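Glycerate dehydrogenase (Bacillus sp. 5mfcol3.1, PDB 6P2I) probably reduces acyclic imino acids to amino acids with NADPH as hydride donor, as an asymmetric imine reductase of the D-2-hydroxyacid dehydrogenase family. Local coordinates at residues I17-I20 against N21-D25; D121-R125 against K126-H130; S129-Y132 against P133-C137; E159-A163 against F164-V168; D185-E188 against L189-S193. All blocks are in the same frame, centred on the assembly; numbering follows the deposited sequence. Where two conformers were deposited one is given.

How the interactions relate
The five contacts follow one another along the chain, all of them local turns, caps or helix ends. Interaction 1 stands apart, in the parallel sheet domain at the N-terminus, its centre about 43 Å from that of interaction 4. Interactions 2 to 5 belong to the NAD-binding part. Interactions 2 and 3 share S129 and H130 and pack together, T123 OG1 lying 3.5 Å from F135 CZ. Both reach the second subunit, and Y132 of interaction 3 comes within about 4 Å of a bound D-arginine. Interaction 4 also meets the second subunit. Interaction 5 lies about 7 Å from interaction 4 at the nearest atoms, and its I186 is about 7 Å from NADP.

Interaction 1: I17-I20 against N21-D25; sequences INKI and NEYGD
K19 lays the middle of its side chain across E22, with CD 3.5 Å from OE2 of E22. Both belong to the last turns of helix 14-23, the crossover helix of the beta-alpha-beta unit made with strands 2-5 and 25-28. CG of K19 stands anti to the backbone N (chi1 174°), and the chain then bends at each further torsion. This brings its methylenes beside the glutamate. The charged ends do not meet: NZ of K19 is 5.2 Å from OE2 of E22, so any attraction is at a distance. The Y23 ring comes in on another side of the lysine, and the two side chains cross obliquely. CA of I20 lies near the plane of that ring, at its edge. Beyond the segments, I20 and Y23 both pack on I294 of helix 280-298 and on I3 of strand 2-5. The helix loosens as it ends. N of E22 turns to O of K19, and N of Y23 turns to O of I20 at 2.9 Å, each donor standing above the carbonyl plane. G24 then leaves the helix in an extended conformation, and its N makes only a weak bond to O of I20. N21 lies alongside I17, pointing the same way. OD1 of N21 accepts from N of F26, tying the helix to the next strand. O of I17 takes a sound bond from N of N21 at 3.1 Å and a weak one from its ND2. A water donates to OD1 of N18 at 2.6 Å and weakly accepts from ND2 of N21.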
# COMPACT_ATOMS: atom_id res chain seq x y z
N ILE A 17 22.02 -12.73 22.79
CA ILE A 17 22.63 -13.94 23.34
C ILE A 17 23.50 -13.57 24.54
O ILE A 17 23.45 -14.24 25.58
CB ILE A 17 23.43 -14.68 22.26
CG1 ILE A 17 22.48 -15.18 21.17
CG2 ILE A 17 24.25 -15.83 22.87
CD1 ILE A 17 23.18 -15.70 19.93
N ASN A 18 24.30 -12.51 24.42
CA ASN A 18 25.15 -12.11 25.54
C ASN A 18 24.31 -11.65 26.73
O ASN A 18 24.61 -11.99 27.88
CB ASN A 18 26.10 -10.99 25.10
CG ASN A 18 27.10 -11.45 24.06
OD1 ASN A 18 27.43 -12.63 23.98
ND2 ASN A 18 27.61 -10.50 23.27
N LYS A 19 23.24 -10.90 26.46
CA LYS A 19 22.39 -10.42 27.55
C LYS A 19 21.73 -11.58 28.29
O LYS A 19 21.69 -11.61 29.53
CB LYS A 19 21.34 -9.45 27.00
CG LYS A 19 20.31 -9.02 28.03
CD LYS A 19 20.96 -8.25 29.16
CE LYS A 19 20.98 -6.77 28.86
NZ LYS A 19 19.62 -6.18 28.90
N ILE A 20 21.19 -12.56 27.56
CA ILE A 20 20.47 -13.61 28.25
C ILE A 20 21.43 -14.49 29.05
O ILE A 20 21.08 -14.99 30.13
CB ILE A 20 19.63 -14.42 27.24
CG1 ILE A 20 18.56 -13.51 26.63
CG2 ILE A 20 18.96 -15.61 27.93
CD1 ILE A 20 17.69 -14.19 25.59
N ASN A 21 22.66 -14.65 28.57
CA ASN A 21 23.65 -15.37 29.37
C ASN A 21 24.00 -14.63 30.66
O ASN A 21 24.63 -15.22 31.54
CB ASN A 21 24.91 -15.62 28.52
CG ASN A 21 24.81 -16.90 27.70
OD1 ASN A 21 24.56 -17.98 28.23
ND2 ASN A 21 24.97 -16.78 26.38
N GLU A 22 23.61 -13.36 30.79
CA GLU A 22 23.78 -12.69 32.09
C GLU A 22 22.79 -13.22 33.12
O GLU A 22 23.06 -13.15 34.33
CB GLU A 22 23.60 -11.18 31.96
CG GLU A 22 24.64 -10.50 31.11
CD GLU A 22 24.29 -9.03 30.82
OE1 GLU A 22 24.83 -8.48 29.85
OE2 GLU A 22 23.48 -8.44 31.57
N TYR A 23 21.64 -13.72 32.68
CA TYR A 23 20.57 -14.18 33.56
C TYR A 23 20.69 -15.65 33.94
O TYR A 23 20.12 -16.06 34.95
CB TYR A 23 19.21 -13.96 32.91
CG TYR A 23 18.86 -12.50 32.71
CD1 TYR A 23 18.67 -11.66 33.80
CD2 TYR A 23 18.71 -11.96 31.44
CE1 TYR A 23 18.34 -10.32 33.63
CE2 TYR A 23 18.39 -10.62 31.25
CZ TYR A 23 18.21 -9.81 32.35
OH TYR A 23 17.88 -8.48 32.17
N GLY A 24 21.40 -16.44 33.15
CA GLY A 24 21.54 -17.86 33.43
C GLY A 24 22.22 -18.55 32.27
O GLY A 24 22.71 -17.90 31.34
N ASP A 25 22.24 -19.87 32.33
CA ASP A 25 22.82 -20.68 31.26
C ASP A 25 21.87 -20.70 30.07
O ASP A 25 20.83 -21.36 30.10
CB ASP A 25 23.10 -22.09 31.77
CG ASP A 25 23.72 -22.99 30.71
OD1 ASP A 25 24.24 -22.49 29.70
OD2 ASP A 25 23.72 -24.22 30.92
O HOH W 1 27.08 -14.95 25.12

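Interaction 2: D121-R125 against K126-H130; sequences DETCR and KGLSH
E122 and K126 lie side by side, their side chains pointing the same way out from the last turn of helix 117-125. CG of E122 is anti to the backbone N (chi1 -170°), and the chain runs on extended. K126 is also stretched until its last torsion bends NZ towards the glutamate. NZ of K126 meets OE2 of E122 at 2.9 Å in a salt bridge, coming from above the carboxylate plane. T123 and L128 instead cross at about a right angle, with CG2 of the threonine 3.7 Å from CB of the leucine. The hydroxyl of T123 is bound to O of Q119, one turn back. Between these two pairs the helix closes in a Schellman motif. N of L128 reaches back to O of T123 at 3.3 Å, and N of G127 to O of C124 at 2.8 Å. G127 has positive phi, where a CB would jam against the preceding carbonyl O. R125 turns to D121, one turn earlier. Its guanidinium grips the carboxylate side-on, NE to OD2 at 2.7 Å and NH2 to OD1 at 2.9 Å, with the D121 carboxyl carbon at its edge and in its plane. NH1 of R125 bonds to O of I264 and O of L266 of the second subunit, while D121 OD1 also accepts from N of L271 there. An alanine in place of R125 is likely to leave the D121 carboxylate without its countercharge and those two carbonyls of the second subunit without this donor. O of L128, 3.6 Å from CA of C124, is buried with no polar partner.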
# COMPACT_ATOMS: atom_id res chain seq x y z
N ASP A 121 2.28 -4.05 -12.76
CA ASP A 121 3.70 -4.19 -13.04
C ASP A 121 3.94 -5.08 -14.24
O ASP A 121 4.76 -4.76 -15.11
CB ASP A 121 4.40 -4.74 -11.80
CG ASP A 121 5.88 -4.86 -11.98
OD1 ASP A 121 6.58 -3.89 -11.63
OD2 ASP A 121 6.35 -5.92 -12.46
N GLU A 122 3.22 -6.20 -14.32
CA GLU A 122 3.41 -7.12 -15.44
C GLU A 122 3.09 -6.44 -16.76
O GLU A 122 3.76 -6.68 -17.77
CB GLU A 122 2.55 -8.37 -15.25
CG GLU A 122 2.86 -9.47 -16.25
CD GLU A 122 1.77 -10.53 -16.31
OE1 GLU A 122 0.83 -10.47 -15.49
OE2 GLU A 122 1.86 -11.42 -17.19
N THR A 123 2.06 -5.59 -16.77
CA THR A 123 1.72 -4.80 -17.95
C THR A 123 2.90 -3.98 -18.43
O THR A 123 3.24 -3.98 -19.62
CB THR A 123 0.53 -3.89 -17.62
OG1 THR A 123 -0.61 -4.70 -17.31
CG2 THR A 123 0.21 -2.94 -18.77
N CYS A 124 3.55 -3.25 -17.51
CA CYS A 124 4.70 -2.44 -17.88
C CYS A 124 5.88 -3.30 -18.34
O CYS A 124 6.60 -2.91 -19.26
CB CYS A 124 5.12 -1.57 -16.70
SG CYS A 124 3.84 -0.43 -16.15
N ARG A 125 6.09 -4.47 -17.73
CA ARG A 125 7.19 -5.34 -18.16
C ARG A 125 6.97 -5.84 -19.58
O ARG A 125 7.93 -6.20 -20.27
CB ARG A 125 7.36 -6.53 -17.21
CG ARG A 125 7.37 -6.17 -15.73
CD ARG A 125 8.70 -5.63 -15.25
NE ARG A 125 8.61 -5.27 -13.84
CZ ARG A 125 9.64 -4.94 -13.07
NH1 ARG A 125 10.87 -4.92 -13.57
NH2 ARG A 125 9.43 -4.62 -11.80
N LYS A 126 5.71 -5.86 -20.03
CA LYS A 126 5.38 -6.19 -21.41
C LYS A 126 5.60 -5.01 -22.35
O LYS A 126 5.40 -5.16 -23.55
CB LYS A 126 3.93 -6.65 -21.51
CG LYS A 126 3.66 -8.05 -21.00
CD LYS A 126 2.27 -8.49 -21.42
CE LYS A 126 2.04 -9.96 -21.13
NZ LYS A 126 1.41 -10.14 -19.80
N GLY A 127 5.99 -3.85 -21.82
CA GLY A 127 6.20 -2.68 -22.65
C GLY A 127 4.96 -1.87 -22.94
O GLY A 127 4.99 -1.02 -23.84
N LEU A 128 3.87 -2.10 -22.21
CA LEU A 128 2.63 -1.36 -22.39
C LEU A 128 2.56 -0.20 -21.42
O LEU A 128 3.04 -0.28 -20.28
CB LEU A 128 1.42 -2.27 -22.19
CG LEU A 128 1.40 -3.54 -23.04
CD1 LEU A 128 0.28 -4.46 -22.62
CD2 LEU A 128 1.28 -3.17 -24.51
N SER A 129 1.94 0.89 -21.86
CA SER A 129 1.92 2.11 -21.06
C SER A 129 0.57 2.80 -21.22
O SER A 129 -0.15 2.59 -22.20
CB SER A 129 3.06 3.05 -21.46
OG SER A 129 2.98 3.43 -22.82
N HIS A 130 0.25 3.63 -20.22
CA HIS A 130 -0.99 4.41 -20.19
C HIS A 130 -2.20 3.50 -20.37
O HIS A 130 -3.06 3.72 -21.23
CB HIS A 130 -0.95 5.53 -21.22
CG HIS A 130 0.17 6.50 -20.99
ND1 HIS A 130 0.13 7.46 -20.01
CD2 HIS A 130 1.38 6.62 -21.59
CE1 HIS A 130 1.26 8.15 -20.03
NE2 HIS A 130 2.03 7.66 -20.98

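Interaction 3: S129-Y132 against P133-C137; sequences SHIY and PPFLC
The loop between helix 117-125 and strand 144-148, packed on the second subunit, makes a short 3-10 turn at P133 and P134. The turn is closed by N of F135, which donates to O of Y132 at 2.8 Å. The donor stands above the carbonyl plane, with an N-H...O angle of 155°. Neither proline has an amide hydrogen, so F135 is the first residue of the turn able to make this bond. CG2 of I131 is anti to its backbone N, and there it meets CD of P134 at 3.6 Å. The same methyl lies 3.9 Å from CE2 of F135. The F135 ring turns its edge to O of I131, 3.3 Å from CD2, while CB of P134 lies over one face towards the rim. That carbonyl O is buried and has no hydrogen-bond partner. F135 also packs on Q119, A120 and T123 of helix 117-125. An alanine at F135 would probably open a gap between the turn and this helix, and leave the I131 methyl less confined. O of H130 sits 3.9 Å above the centre of the Y132 ring. The ring meets W277 of the second subunit edge to face. W277 belongs to the D-arginine pocket, and Y132 itself comes within about 4 Å of a bound D-arginine. The whole is a proline-rich 3-10 turn at a subunit interface, bordering a ligand pocket.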
# COMPACT_ATOMS: atom_id res chain seq x y z
N SER A 129 1.94 0.89 -21.86
CA SER A 129 1.92 2.11 -21.06
C SER A 129 0.57 2.80 -21.22
O SER A 129 -0.15 2.59 -22.20
CB SER A 129 3.06 3.05 -21.46
OG SER A 129 2.98 3.43 -22.82
N HIS A 130 0.25 3.63 -20.22
CA HIS A 130 -0.99 4.41 -20.19
C HIS A 130 -2.20 3.50 -20.37
O HIS A 130 -3.06 3.72 -21.23
CB HIS A 130 -0.95 5.53 -21.22
CG HIS A 130 0.17 6.50 -20.99
ND1 HIS A 130 0.13 7.46 -20.01
CD2 HIS A 130 1.38 6.62 -21.59
CE1 HIS A 130 1.26 8.15 -20.03
NE2 HIS A 130 2.03 7.66 -20.98
N ILE A 131 -2.25 2.46 -19.54
CA ILE A 131 -3.30 1.44 -19.56
C ILE A 131 -4.19 1.68 -18.35
O ILE A 131 -3.76 1.49 -17.20
CB ILE A 131 -2.70 0.03 -19.53
CG1 ILE A 131 -1.72 -0.17 -20.70
CG2 ILE A 131 -3.80 -1.01 -19.52
CD1 ILE A 131 -2.35 -0.10 -22.09
N TYR A 132 -5.42 2.10 -18.59
CA TYR A 132 -6.27 2.49 -17.46
C TYR A 132 -7.40 1.51 -17.16
O TYR A 132 -7.60 1.17 -15.99
CB TYR A 132 -6.86 3.89 -17.69
CG TYR A 132 -5.87 4.95 -18.11
CD1 TYR A 132 -4.57 4.95 -17.61
CD2 TYR A 132 -6.23 5.95 -18.99
CE1 TYR A 132 -3.66 5.93 -18.00
CE2 TYR A 132 -5.33 6.93 -19.38
CZ TYR A 132 -4.05 6.91 -18.88
OH TYR A 132 -3.16 7.89 -19.27
N PRO A 133 -8.18 1.05 -18.15
CA PRO A 133 -9.42 0.28 -17.85
C PRO A 133 -9.19 -0.90 -16.91
O PRO A 133 -9.99 -1.08 -15.98
CB PRO A 133 -9.88 -0.19 -19.24
CG PRO A 133 -9.42 0.89 -20.15
CD PRO A 133 -8.09 1.34 -19.60
N PRO A 134 -8.15 -1.72 -17.10
CA PRO A 134 -7.99 -2.86 -16.17
C PRO A 134 -7.68 -2.45 -14.75
O PRO A 134 -7.82 -3.29 -13.84
CB PRO A 134 -6.82 -3.65 -16.78
CG PRO A 134 -6.68 -3.17 -18.18
CD PRO A 134 -7.08 -1.72 -18.11
N PHE A 135 -7.30 -1.19 -14.51
CA PHE A 135 -6.80 -0.75 -13.21
C PHE A 135 -7.69 0.29 -12.56
O PHE A 135 -7.29 0.94 -11.60
CB PHE A 135 -5.37 -0.25 -13.39
CG PHE A 135 -4.48 -1.29 -14.00
CD1 PHE A 135 -4.17 -2.42 -13.27
CD2 PHE A 135 -4.05 -1.19 -15.30
CE1 PHE A 135 -3.40 -3.43 -13.82
CE2 PHE A 135 -3.27 -2.20 -15.87
CZ PHE A 135 -2.94 -3.32 -15.12
N LEU A 136 -8.92 0.43 -13.06
CA LEU A 136 -9.93 1.23 -12.38
C LEU A 136 -10.06 0.77 -10.94
O LEU A 136 -10.35 -0.40 -10.67
CB LEU A 136 -11.27 1.07 -13.09
CG LEU A 136 -12.47 1.80 -12.50
CD1 LEU A 136 -12.24 3.31 -12.51
CD2 LEU A 136 -13.71 1.44 -13.28
N CYS A 137 -9.84 1.69 -10.00
CA CYS A 137 -9.76 1.34 -8.60
C CYS A 137 -10.71 2.21 -7.78
O CYS A 137 -11.36 3.13 -8.29
CB CYS A 137 -8.33 1.50 -8.06
SG CYS A 137 -7.81 3.23 -7.91

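Interaction 4: E159-A163 against F164-V168; sequences EIANA and FQMKV. With EDO (1,2-ethanediol), chain E.
A161 packs tightly between two residues that follow its helix. Its CB touches CG2 of V168 at 3.7 Å and SD of M166 at 3.8 Å. A161 and M166 also both pack on I145 of strand 144-148, so this side is closed by the sheet. I160 and F164 lie side by side. CG2 of I160 meets the ring of F164 at its edge, in plane, 4.0 Å from CD2. The ring lies nearly parallel to that of F107, and F164 also packs on I160 of the second subunit. At this boundary a 1,2-ethanediol, probably from the crystallisation liquor, donates from O1 to O of F164 at 3.1 Å. The side of N162 is wetter. N162 crosses V168 at about a right angle, its amide lying by CG2 of the valine. ND2 of N162 bonds to O of G180. OD1 of N162 accepts a hydrogen bond from a water at 2.9 Å, and that water accepts from N of V168, bridging helix to strand. The backbone turns between these two sides. N of F164 keeps a helical bond to O of I160, N of M166 reaches O of A161 at 3.0 Å, and N of Q165 bonds weakly to O of N162. Q165, with positive phi, is the C-prime residue of a Schellman motif. This motif ends the helix of a beta-alpha-beta unit, strand 144-148, helix 152-163 and strand 167-171, in the Rossmann-type NAD-binding domain.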
# COMPACT_ATOMS: atom_id res chain seq x y z
N GLU A 159 -6.04 3.40 13.80
CA GLU A 159 -5.39 4.72 13.84
C GLU A 159 -5.00 5.17 12.45
O GLU A 159 -5.22 6.32 12.07
CB GLU A 159 -4.15 4.69 14.74
CG GLU A 159 -4.39 4.46 16.19
CD GLU A 159 -3.08 4.50 16.95
OE1 GLU A 159 -2.32 5.48 16.77
OE2 GLU A 159 -2.79 3.55 17.70
N ILE A 160 -4.38 4.27 11.69
CA ILE A 160 -4.00 4.59 10.32
C ILE A 160 -5.24 4.86 9.48
O ILE A 160 -5.28 5.83 8.70
CB ILE A 160 -3.15 3.47 9.71
CG1 ILE A 160 -1.84 3.29 10.49
CG2 ILE A 160 -2.87 3.76 8.24
CD1 ILE A 160 -1.09 2.06 10.09
N ALA A 161 -6.27 4.03 9.63
CA ALA A 161 -7.50 4.23 8.86
C ALA A 161 -8.16 5.56 9.20
O ALA A 161 -8.60 6.29 8.29
CB ALA A 161 -8.47 3.08 9.12
N ASN A 162 -8.27 5.89 10.49
CA ASN A 162 -9.05 7.06 10.89
C ASN A 162 -8.41 8.34 10.38
O ASN A 162 -9.10 9.34 10.16
CB ASN A 162 -9.20 7.12 12.42
CG ASN A 162 -10.51 6.50 12.91
OD1 ASN A 162 -11.59 6.77 12.37
ND2 ASN A 162 -10.42 5.67 13.95
N ALA A 163 -7.10 8.31 10.14
CA ALA A 163 -6.40 9.46 9.61
C ALA A 163 -6.20 9.38 8.09
O ALA A 163 -5.85 10.40 7.49
CB ALA A 163 -5.05 9.61 10.33
N PHE A 164 -6.42 8.22 7.47
CA PHE A 164 -6.79 8.16 6.06
C PHE A 164 -8.20 8.70 5.83
O PHE A 164 -8.64 8.75 4.67
CB PHE A 164 -6.75 6.73 5.54
CG PHE A 164 -5.58 6.41 4.65
CD1 PHE A 164 -5.53 6.86 3.35
CD2 PHE A 164 -4.54 5.61 5.12
CE1 PHE A 164 -4.47 6.55 2.54
CE2 PHE A 164 -3.47 5.29 4.31
CZ PHE A 164 -3.44 5.76 3.02
N GLN A 165 -8.90 9.11 6.88
CA GLN A 165 -10.30 9.54 6.81
C GLN A 165 -11.17 8.42 6.24
O GLN A 165 -11.83 8.55 5.21
CB GLN A 165 -10.44 10.83 5.99
CG GLN A 165 -9.73 12.04 6.60
CD GLN A 165 -10.27 12.41 7.97
OE1 GLN A 165 -9.53 12.47 8.94
NE2 GLN A 165 -11.57 12.67 8.04
N MET A 166 -11.14 7.29 6.94
CA MET A 166 -12.04 6.17 6.70
C MET A 166 -13.03 6.06 7.85
O MET A 166 -12.80 6.60 8.93
CB MET A 166 -11.25 4.86 6.57
CG MET A 166 -10.21 4.91 5.47
SD MET A 166 -9.18 3.48 5.39
CE MET A 166 -10.33 2.30 4.74
N LYS A 167 -14.14 5.38 7.60
CA LYS A 167 -15.07 5.02 8.67
C LYS A 167 -14.63 3.67 9.21
O LYS A 167 -14.48 2.71 8.44
CB LYS A 167 -16.51 4.94 8.16
CG LYS A 167 -16.79 5.89 7.01
CD LYS A 167 -18.15 6.55 7.14
CE LYS A 167 -18.33 7.64 6.10
NZ LYS A 167 -19.61 8.38 6.29
N VAL A 168 -14.38 3.59 10.52
CA VAL A 168 -13.86 2.37 11.13
C VAL A 168 -14.95 1.74 11.98
O VAL A 168 -15.48 2.37 12.90
CB VAL A 168 -12.61 2.65 11.98
CG1 VAL A 168 -12.05 1.34 12.53
CG2 VAL A 168 -11.57 3.41 11.16
C1 EDO E . -6.47 11.67 3.62
O1 EDO E . -6.83 10.50 2.90
C2 EDO E . -5.92 12.72 2.66
O2 EDO E . -6.99 13.24 1.87
O HOH W 2 -14.40 6.02 12.10
O HOH W 3 -11.92 9.31 10.03

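Interaction 5: D185-E188 against L189-S193; sequences DITE and LMKKS
CG of E188 stands anti to its backbone N (chi1 -176°) and the chain runs straight on, while K192 bends at chi2, chi3 and chi4. These torsions bring the two charged ends together one turn apart on helix 186-192, in the Rossmann-type NAD-binding domain. The side chains meet at an angle, and NZ of K192 forms a long salt bridge with OE2 of E188 at 3.5 Å. Their CG atoms touch, at 3.7 Å. T187 and K191 run alongside each other, with CG2 of the threonine 3.8 Å from both CE and NZ of the lysine. I186 and M190 are paired in the same way on the inner side, CG1 of the isoleucine 4.1 Å from CG of the methionine. That side faces the sheet: I186 packs on L171 and I148, and M190 on I196. L189 fills in beside them, against the same three residues. The helix starts at D185, the N-cap. Its OD1 accepts from N of E188 at 3.0 Å, with an N-H...O angle of 167°. Its negative charge may also suit the positive end of the helix dipole. Its backbone O takes N of L189, in the carbonyl plane, the first of five successive helical bonds. At the other end O of L189 is gripped twice by S193, whose OG, at 2.7 Å, and N, at 3.1 Å, approach from opposite faces of the carbonyl plane.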
# COMPACT_ATOMS: atom_id res chain seq x y z
N ASP A 185 -22.04 -6.12 15.41
CA ASP A 185 -21.90 -7.57 15.34
C ASP A 185 -21.34 -7.98 13.97
O ASP A 185 -21.21 -7.16 13.05
CB ASP A 185 -23.23 -8.27 15.69
CG ASP A 185 -24.30 -8.18 14.59
OD1 ASP A 185 -24.09 -7.56 13.54
OD2 ASP A 185 -25.38 -8.76 14.81
N ILE A 186 -20.98 -9.26 13.85
CA ILE A 186 -20.21 -9.69 12.68
C ILE A 186 -21.06 -9.67 11.41
O ILE A 186 -20.54 -9.42 10.31
CB ILE A 186 -19.58 -11.08 12.92
CG1 ILE A 186 -18.58 -11.42 11.82
CG2 ILE A 186 -20.66 -12.17 13.04
CD1 ILE A 186 -17.39 -12.25 12.31
N THR A 187 -22.36 -9.91 11.54
CA THR A 187 -23.24 -9.86 10.38
C THR A 187 -23.27 -8.46 9.79
O THR A 187 -23.09 -8.27 8.58
CB THR A 187 -24.65 -10.32 10.76
OG1 THR A 187 -24.62 -11.70 11.12
CG2 THR A 187 -25.63 -10.12 9.61
N GLU A 188 -23.49 -7.45 10.64
CA GLU A 188 -23.44 -6.08 10.15
C GLU A 188 -22.06 -5.73 9.61
O GLU A 188 -21.93 -5.06 8.58
CB GLU A 188 -23.83 -5.09 11.24
CG GLU A 188 -23.88 -3.66 10.71
CD GLU A 188 -24.40 -2.67 11.71
OE1 GLU A 188 -24.71 -3.07 12.85
OE2 GLU A 188 -24.52 -1.48 11.34
N LEU A 189 -21.00 -6.19 10.29
CA LEU A 189 -19.66 -5.89 9.78
C LEU A 189 -19.47 -6.43 8.37
O LEU A 189 -18.96 -5.72 7.49
CB LEU A 189 -18.59 -6.47 10.71
CG LEU A 189 -17.15 -6.03 10.45
CD1 LEU A 189 -16.39 -5.99 11.77
CD2 LEU A 189 -16.42 -6.92 9.41
N MET A 190 -19.88 -7.68 8.14
CA MET A 190 -19.72 -8.27 6.81
C MET A 190 -20.57 -7.55 5.78
O MET A 190 -20.15 -7.42 4.62
CB MET A 190 -20.06 -9.76 6.84
CG MET A 190 -19.20 -10.58 7.81
SD MET A 190 -17.44 -10.53 7.42
CE MET A 190 -17.37 -11.55 5.94
N LYS A 191 -21.76 -7.07 6.17
CA LYS A 191 -22.64 -6.41 5.21
C LYS A 191 -22.14 -5.01 4.85
O LYS A 191 -22.26 -4.59 3.69
CB LYS A 191 -24.06 -6.32 5.77
CG LYS A 191 -24.85 -7.61 5.76
CD LYS A 191 -26.20 -7.39 6.44
CE LYS A 191 -27.05 -8.64 6.43
NZ LYS A 191 -28.21 -8.52 7.37
N LYS A 192 -21.61 -4.28 5.82
CA LYS A 192 -21.38 -2.85 5.64
C LYS A 192 -19.94 -2.49 5.27
O LYS A 192 -19.71 -1.37 4.80
CB LYS A 192 -21.76 -2.08 6.91
CG LYS A 192 -23.22 -2.23 7.35
CD LYS A 192 -24.18 -1.65 6.33
CE LYS A 192 -25.21 -0.75 7.01
NZ LYS A 192 -25.92 -1.43 8.13
N SER A 193 -18.99 -3.40 5.45
CA SER A 193 -17.59 -3.05 5.24
C SER A 193 -17.22 -3.07 3.76
O SER A 193 -17.56 -3.99 3.03
CB SER A 193 -16.66 -4.00 5.99
OG SER A 193 -16.92 -3.98 7.39